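Long-range contact in blue-light-activated histidine kinase 2 (Erythrobacter litoralis HTCC2594, PDB 4R38), which senses blue light through a flavin-binding LOV domain, the part present here, and is a histidine kinase involved in light-enhanced bacterial virulence: residues Ile28-Gln33 with Lys116-Val121. Sequence-based numbering, arbitrary orientation.
With RBF (riboflavin), chain E.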
ATOM      1  N   ILE A  28       5.346  -4.866  -0.864  1.00 34.39           N
ATOM      2  CA  ILE A  28       4.906  -6.197  -0.484  1.00 31.92           C
ATOM      3  C   ILE A  28       4.732  -6.137   1.024  1.00 37.43           C
ATOM      4  O   ILE A  28       5.584  -5.568   1.696  1.00 36.06           O
ATOM      5  CB  ILE A  28       5.940  -7.279  -0.823  1.00 33.74           C
ATOM      6  CG1 ILE A  28       6.180  -7.360  -2.353  1.00 39.09           C
ATOM      7  CG2 ILE A  28       5.519  -8.655  -0.306  1.00 38.41           C
ATOM      8  CD1 ILE A  28       7.366  -8.193  -2.727  1.00 43.01           C
ATOM      9  N   ALA A  29       3.637  -6.705   1.529  1.00 34.10           N
ATOM     10  CA  ALA A  29       3.346  -6.731   2.968  1.00 34.21           C
ATOM     11  C   ALA A  29       3.196  -8.163   3.426  1.00 38.11           C
ATOM     12  O   ALA A  29       2.702  -8.984   2.682  1.00 38.16           O
ATOM     13  CB  ALA A  29       2.070  -5.991   3.256  1.00 34.32           C
ATOM     14  N   ASP A  30       3.608  -8.452   4.662  1.00 36.90           N
ATOM     15  CA  ASP A  30       3.383  -9.761   5.246  1.00 35.15           C
ATOM     16  C   ASP A  30       2.115  -9.621   6.079  1.00 37.13           C
ATOM     17  O   ASP A  30       2.151  -9.090   7.200  1.00 36.04           O
ATOM     18  CB  ASP A  30       4.584 -10.170   6.103  1.00 38.45           C
ATOM     19  CG  ASP A  30       4.453 -11.594   6.662  1.00 41.72           C
ATOM     20  OD1 ASP A  30       3.301 -12.048   6.825  1.00 40.94           O
ATOM     21  OD2 ASP A  30       5.493 -12.262   6.926  1.00 41.84           O
ATOM     22  N   ILE A  31       0.979 -10.015   5.506  1.00 40.15           N
ATOM     23  CA  ILE A  31      -0.311  -9.789   6.160  1.00 41.94           C
ATOM     24  C   ILE A  31      -0.632 -10.827   7.230  1.00 42.86           C
ATOM     25  O   ILE A  31      -1.695 -10.766   7.850  1.00 44.84           O
ATOM     26  CB  ILE A  31      -1.492  -9.667   5.147  1.00 44.77           C
ATOM     27  CG1 ILE A  31      -1.739 -10.967   4.395  1.00 49.44           C
ATOM     28  CG2 ILE A  31      -1.236  -8.480   4.186  1.00 41.72           C
ATOM     29  CD1 ILE A  31      -3.097 -11.043   3.747  1.00 48.84           C
ATOM     30  N   SER A  32       0.285 -11.744   7.471  1.00 40.87           N
ATOM     31  CA  SER A  32       0.102 -12.684   8.559  1.00 44.04           C
ATOM     32  C   SER A  32       0.696 -12.084   9.838  1.00 47.34           C
ATOM     33  O   SER A  32       0.379 -12.533  10.930  1.00 49.46           O
ATOM     34  CB  SER A  32       0.759 -14.032   8.225  1.00 47.84           C
ATOM     35  OG  SER A  32       2.147 -13.975   8.476  1.00 45.89           O
ATOM     36  N   GLN A  33       1.576 -11.091   9.700  1.00 44.70           N
ATOM     37  CA  GLN A  33       2.170 -10.429  10.873  1.00 39.60           C
ATOM     38  C   GLN A  33       1.276  -9.337  11.427  1.00 43.36           C
ATOM     39  O   GLN A  33       0.510  -8.711  10.702  1.00 40.41           O
ATOM     40  CB  GLN A  33       3.524  -9.801  10.548  1.00 42.42           C
ATOM     41  CG  GLN A  33       4.639 -10.815  10.328  1.00 43.78           C
ATOM     42  CD  GLN A  33       5.987 -10.150  10.142  1.00 52.65           C
ATOM     43  OE1 GLN A  33       6.425  -9.370  10.982  1.00 49.46           O
ATOM     44  NE2 GLN A  33       6.651 -10.454   9.035  1.00 48.27           N
ATOM     45  N   LYS A 116      -2.662 -20.212   2.806  1.00 74.16           N
ATOM     46  CA  LYS A 116      -2.425 -19.416   4.013  1.00 70.16           C
ATOM     47  C   LYS A 116      -2.410 -17.909   3.724  1.00 60.43           C
ATOM     48  O   LYS A 116      -2.485 -17.101   4.653  1.00 55.32           O
ATOM     49  CB  LYS A 116      -1.108 -19.834   4.682  1.00 71.20           C
ATOM     50  CG  LYS A 116      -1.095 -21.285   5.195  1.00 70.24           C
ATOM     51  CD  LYS A 116      -2.208 -21.533   6.208  1.00 81.82           C
ATOM     52  CE  LYS A 116      -2.152 -22.930   6.813  1.00 92.07           C
ATOM     53  NZ  LYS A 116      -3.321 -23.177   7.715  1.00 96.72           N
ATOM     54  N   CYS A 117      -2.310 -17.556   2.441  1.00 55.56           N
ATOM     55  CA  CYS A 117      -2.308 -16.157   1.972  1.00 52.18           C
ATOM     56  C   CYS A 117      -1.502 -15.187   2.836  1.00 41.74           C
ATOM     57  O   CYS A 117      -2.038 -14.262   3.446  1.00 47.91           O
ATOM     58  CB  CYS A 117      -3.732 -15.656   1.823  1.00 47.57           C
ATOM     59  SG  CYS A 117      -3.837 -13.973   1.136  1.00 59.58           S
ATOM     60  N   ARG A 118      -0.197 -15.384   2.847  1.00 41.35           N
ATOM     61  CA  ARG A 118       0.671 -14.660   3.754  1.00 42.83           C
ATOM     62  C   ARG A 118       1.091 -13.291   3.241  1.00 36.68           C
ATOM     63  O   ARG A 118       1.283 -12.378   4.011  1.00 40.79           O
ATOM     64  CB  ARG A 118       1.913 -15.510   4.007  1.00 49.86           C
ATOM     65  CG  ARG A 118       2.983 -14.807   4.781  1.00 43.68           C
ATOM     66  CD  ARG A 118       4.015 -15.796   5.296  1.00 48.63           C
ATOM     67  NE  ARG A 118       4.713 -15.125   6.364  1.00 52.12           N
ATOM     68  CZ  ARG A 118       4.693 -15.479   7.643  1.00 50.31           C
ATOM     69  NH1 ARG A 118       4.101 -16.607   8.051  1.00 51.53           N
ATOM     70  NH2 ARG A 118       5.353 -14.725   8.500  1.00 45.51           N
ATOM     71  N   TYR A 119       1.288 -13.174   1.934  1.00 39.60           N
ATOM     72  CA  TYR A 119       1.838 -11.955   1.373  1.00 37.27           C
ATOM     73  C   TYR A 119       0.874 -11.270   0.419  1.00 35.09           C
ATOM     74  O   TYR A 119       0.165 -11.922  -0.350  1.00 42.82           O
ATOM     75  CB  TYR A 119       3.119 -12.276   0.601  1.00 42.38           C
ATOM     76  CG  TYR A 119       4.216 -12.912   1.438  1.00 36.87           C
ATOM     77  CD1 TYR A 119       5.042 -12.131   2.254  1.00 40.33           C
ATOM     78  CD2 TYR A 119       4.397 -14.281   1.439  1.00 42.04           C
ATOM     79  CE1 TYR A 119       6.061 -12.730   3.007  1.00 42.80           C
ATOM     80  CE2 TYR A 119       5.396 -14.874   2.174  1.00 44.13           C
ATOM     81  CZ  TYR A 119       6.211 -14.097   2.977  1.00 46.63           C
ATOM     82  OH  TYR A 119       7.204 -14.714   3.719  1.00 46.87           O
ATOM     83  N   PHE A 120       0.912  -9.949   0.451  1.00 35.66           N
ATOM     84  CA  PHE A 120       0.110  -9.127  -0.446  1.00 40.39           C
ATOM     85  C   PHE A 120       1.094  -8.250  -1.173  1.00 36.44           C
ATOM     86  O   PHE A 120       2.052  -7.768  -0.582  1.00 35.72           O
ATOM     87  CB  PHE A 120      -0.886  -8.275   0.335  1.00 40.76           C
ATOM     88  CG  PHE A 120      -2.332  -8.658   0.122  1.00 30.65           C
ATOM     89  CD1 PHE A 120      -3.236  -7.737  -0.372  1.00 33.95           C
ATOM     90  CD2 PHE A 120      -2.780  -9.926   0.432  1.00 36.27           C
ATOM     91  CE1 PHE A 120      -4.553  -8.090  -0.577  1.00 37.59           C
ATOM     92  CE2 PHE A 120      -4.110 -10.280   0.220  1.00 41.53           C
ATOM     93  CZ  PHE A 120      -4.984  -9.359  -0.268  1.00 40.68           C
ATOM     94  N   VAL A 121       0.840  -8.038  -2.459  1.00 38.50           N
ATOM     95  CA  VAL A 121       1.620  -7.117  -3.258  1.00 36.87           C
ATOM     96  C   VAL A 121       0.695  -6.039  -3.760  1.00 34.10           C
ATOM     97  O   VAL A 121      -0.487  -6.297  -4.022  1.00 41.88           O
ATOM     98  CB  VAL A 121       2.304  -7.830  -4.485  1.00 37.08           C
ATOM     99  CG1 VAL A 121       1.276  -8.460  -5.422  1.00 37.82           C
ATOM    100  CG2 VAL A 121       3.197  -6.858  -5.263  1.00 38.07           C
TER
HETATM  101  N1  RBF E 201      -2.872   2.271   1.731  1.00 32.94           N
HETATM  102  C2  RBF E 201      -2.590   3.536   1.324  1.00 32.43           C
HETATM  103  O2  RBF E 201      -3.188   4.477   1.812  1.00 33.68           O
HETATM  104  N3  RBF E 201      -1.640   3.735   0.361  1.00 36.72           N
HETATM  105  C4  RBF E 201      -0.899   2.723  -0.140  1.00 34.70           C
HETATM  106  O4  RBF E 201      -0.029   2.933  -1.018  1.00 33.47           O
HETATM  107  C4A RBF E 201      -1.117   1.398   0.315  1.00 32.00           C
HETATM  108  N5  RBF E 201      -0.385   0.335  -0.107  1.00 30.60           N
HETATM  109  C5A RBF E 201      -0.627  -0.899   0.368  1.00 29.86           C
HETATM  110  C6  RBF E 201       0.111  -2.035  -0.070  1.00 31.93           C
HETATM  111  C7  RBF E 201      -0.132  -3.310   0.437  1.00 36.78           C
HETATM  112  C7M RBF E 201       0.737  -4.465  -0.123  1.00 35.29           C
HETATM  113  C8  RBF E 201      -1.143  -3.491   1.379  1.00 33.17           C
HETATM  114  C8M RBF E 201      -1.516  -4.843   1.989  1.00 38.39           C
HETATM  115  C9  RBF E 201      -1.874  -2.416   1.803  1.00 33.20           C
HETATM  116  C9A RBF E 201      -1.652  -1.095   1.315  1.00 33.32           C
HETATM  117  N10 RBF E 201      -2.396  -0.033   1.802  1.00 31.29           N
HETATM  118  C10 RBF E 201      -2.145   1.236   1.302  1.00 30.46           C
HETATM  119  C1' RBF E 201      -3.520  -0.193   2.725  1.00 32.03           C
HETATM  120  C2' RBF E 201      -3.229  -0.042   4.215  1.00 29.30           C
HETATM  121  O2' RBF E 201      -2.014  -0.620   4.471  1.00 33.78           O
HETATM  122  C3' RBF E 201      -4.335  -0.732   5.007  1.00 33.86           C
HETATM  123  O3' RBF E 201      -4.318  -2.108   4.747  1.00 34.84           O
HETATM  124  C4' RBF E 201      -5.717  -0.198   4.640  1.00 33.84           C
HETATM  125  O4' RBF E 201      -5.815   1.179   4.899  1.00 33.45           O
HETATM  126  C5' RBF E 201      -6.803  -0.930   5.418  1.00 33.89           C
HETATM  127  O5' RBF E 201      -6.588  -0.783   6.811  1.00 35.28           O
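R118 reaches D30 side-on, through NE and NH2, both nitrogens converging on OD2 alone, NH2 at 2.9 Å. With one oxygen taking both bonds and the guanidinium and carboxylate planes 70° apart, this salt bridge is not the flat two-oxygen pairing. Arginine suits the place because its long chain, CG anti to the backbone N (chi1 172°) and extended to NE, carries paired donors to the carboxylate; R118 CG passes over one face of the Y119 ring, toward its rim. S32 OG sits over the guanidinium centre, 3.1 Å from R118 CZ, without bonding to it; the hydroxyl instead donates to D30 OD1 at 2.8 Å. That oxygen accepts from S32 N, closing an Asx turn within the type I turn D30-Q33, while Q33 NE2 descends on OD2 from above the carboxylate plane. Five donor bonds hold the buried aspartate and probably stabilise its negative charge.

Strands 25-30 and 119-128 are antiparallel neighbours in the PAS-fold sheet of this LOV domain. A29 and F120 form a hydrogen-bonded pair (A29 N to F120 O 2.8 Å), and the small A29 methyl leaves room for the flavin, its CB 3.9 Å from RBF C7M. F120 CB packs near the other ring methyl, C8M. I31 N bonds to R118 O, and I31 CD1 meets the F120 ring obliquely, 3.5 Å from CD2, I81 of helix 71-82 touching both. C117 SG, in a disulfide with C84, lies in plane at that ring's edge. On the face opposite the flavin, I28 CG1 meets V121 CG2 at 4.2 Å.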